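Local coordinates for B-agarase (Saccharophagus degradans, PDB 4BQ2), which hydrolyses beta-linkages of agarose as a family 50 exo-beta-agarase, probably working from an end of the polysaccharide chain, at residues A[498-502]-A[559-563]. Residues are numbered along the deposited sequence; the frame is centred on the assembly and turned at random.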
loop_
_atom_site.group_PDB
_atom_site.type_symbol
_atom_site.label_atom_id
_atom_site.label_comp_id
_atom_site.label_asym_id
_atom_site.label_seq_id
_atom_site.Cartn_x
_atom_site.Cartn_y
_atom_site.Cartn_z
ATOM N N ASP A 498 1.891 15.147 -8.621
ATOM C CA ASP A 498 1.627 16.377 -7.869
ATOM C C ASP A 498 1.884 17.636 -8.684
ATOM O O ASP A 498 1.256 18.655 -8.448
ATOM C CB ASP A 498 2.501 16.472 -6.616
ATOM C CG ASP A 498 2.615 15.153 -5.869
ATOM O OD1 ASP A 498 1.596 14.466 -5.713
ATOM O OD2 ASP A 498 3.742 14.821 -5.430
ATOM N N SER A 499 2.828 17.571 -9.610
ATOM C CA SER A 499 3.178 18.734 -10.405
ATOM C C SER A 499 3.852 18.242 -11.659
ATOM O O SER A 499 4.294 17.092 -11.739
ATOM C CB SER A 499 4.115 19.670 -9.633
ATOM O OG SER A 499 5.432 19.146 -9.613
ATOM N N ASP A 500 3.961 19.121 -12.643
ATOM C CA ASP A 500 4.615 18.733 -13.882
ATOM C C ASP A 500 6.107 18.430 -13.656
ATOM O O ASP A 500 6.638 17.433 -14.172
ATOM C CB ASP A 500 4.339 19.759 -14.984
ATOM C CG ASP A 500 2.914 19.650 -15.507
ATOM O OD1 ASP A 500 2.528 18.516 -15.876
ATOM O OD2 ASP A 500 2.185 20.680 -15.534
ATOM N N LYS A 501 6.759 19.233 -12.818
ATOM C CA LYS A 501 8.131 18.924 -12.437
ATOM C C LYS A 501 8.299 17.636 -11.650
ATOM O O LYS A 501 9.351 16.968 -11.782
ATOM C CB LYS A 501 8.773 20.080 -11.682
ATOM C CG LYS A 501 9.048 21.278 -12.594
ATOM C CD LYS A 501 9.778 22.358 -11.836
ATOM C CE LYS A 501 9.877 23.630 -12.653
ATOM N NZ LYS A 501 10.766 24.582 -11.952
ATOM N N ALA A 502 7.290 17.277 -10.847
ATOM C CA ALA A 502 7.341 15.998 -10.111
ATOM C C ALA A 502 7.172 14.872 -11.119
ATOM O O ALA A 502 7.906 13.901 -11.114
ATOM C CB ALA A 502 6.251 15.933 -9.048
ATOM N N LYS A 559 15.885 22.166 -13.665
ATOM C CA LYS A 559 15.027 22.176 -12.489
ATOM C C LYS A 559 14.565 23.582 -12.138
ATOM O O LYS A 559 13.462 23.761 -11.659
ATOM C CB LYS A 559 15.774 21.530 -11.328
ATOM C CG LYS A 559 15.151 21.643 -9.957
ATOM C CD LYS A 559 15.887 20.720 -8.986
ATOM C CE LYS A 559 17.401 20.660 -9.218
ATOM N NZ LYS A 559 18.177 21.876 -8.811
ATOM N N ALA A 560 15.412 24.583 -12.396
ATOM C CA ALA A 560 15.036 25.976 -12.131
ATOM C C ALA A 560 14.228 26.646 -13.270
ATOM O O ALA A 560 13.716 27.747 -13.089
ATOM C CB ALA A 560 16.275 26.793 -11.763
ATOM N N LEU A 561 14.094 25.989 -14.424
ATOM C CA LEU A 561 13.337 26.554 -15.558
ATOM C C LEU A 561 11.838 26.266 -15.453
ATOM O O LEU A 561 11.440 25.162 -15.060
ATOM C CB LEU A 561 13.847 26.002 -16.901
ATOM C CG LEU A 561 15.357 26.055 -17.197
ATOM C CD1 LEU A 561 15.722 25.337 -18.498
ATOM C CD2 LEU A 561 15.825 27.508 -17.216
ATOM N N PRO A 562 10.993 27.246 -15.841
ATOM C CA PRO A 562 9.548 26.977 -15.844
ATOM C C PRO A 562 9.231 25.936 -16.906
ATOM O O PRO A 562 9.913 25.879 -17.940
ATOM C CB PRO A 562 8.925 28.332 -16.196
ATOM C CG PRO A 562 10.003 29.119 -16.874
ATOM C CD PRO A 562 11.332 28.575 -16.397
ATOM N N VAL A 563 8.233 25.098 -16.657
ATOM C CA VAL A 563 7.844 24.103 -17.656
ATOM C C VAL A 563 7.106 24.786 -18.813
ATOM O O VAL A 563 6.045 25.374 -18.621
ATOM C CB VAL A 563 6.984 22.957 -17.077
ATOM C CG1 VAL A 563 6.925 21.806 -18.066
ATOM C CG2 VAL A 563 7.551 22.451 -15.748
HETATM O O HOH W 1 10.695 27.486 -12.576
#
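Lys501 reaches across to the turn at 559-563 and lays its ammonium group between the carbonyls of Lys559 and Leu561, and a water carries the link on to Ala560. The main bond runs from Lys501 NZ to Lys559 O at 2.8 Å. The nitrogen is tilted 29° from that carbonyl's plane. A weak second bond goes from Lys501 NZ to Leu561 O, 3.2 Å away, while the water accepts from Lys501 NZ at 3.0 Å and donates to Ala560 O. One lysine thus ties together consecutive carbonyls where a 3-10 turn opens into loop, and its positive charge probably offsets their partial negative charges. The reach depends on a chain extended beyond CG, with CG anti to the carbonyl carbon (chi1 -70°).

The tight part is apolar: Val563 CG2 lies against the lysine stem, 3.7 Å from Lys501 CG, the two side chains running past each other in opposite directions. Looser packing follows at Asp500, whose CB stays 4.3 Å from Val563 CG2 while its carboxylate forms a salt bridge with Arg568. Toward exposed Ala560 the contact opens to the surface, and water replaces a direct bond.

On the helix side, Ser499 is the N-cap, its OG accepting from Ala502 N at 2.9 Å. This surface packing, within the beta-galactosidase-like part of the chain and without calcium ligands, joins the start of helix 500-503 to the loop between helices 549-552 and 565-593, with Ile508 of helix 505-511 touching both lysines and Arg568 of helix 565-593 touching Val563.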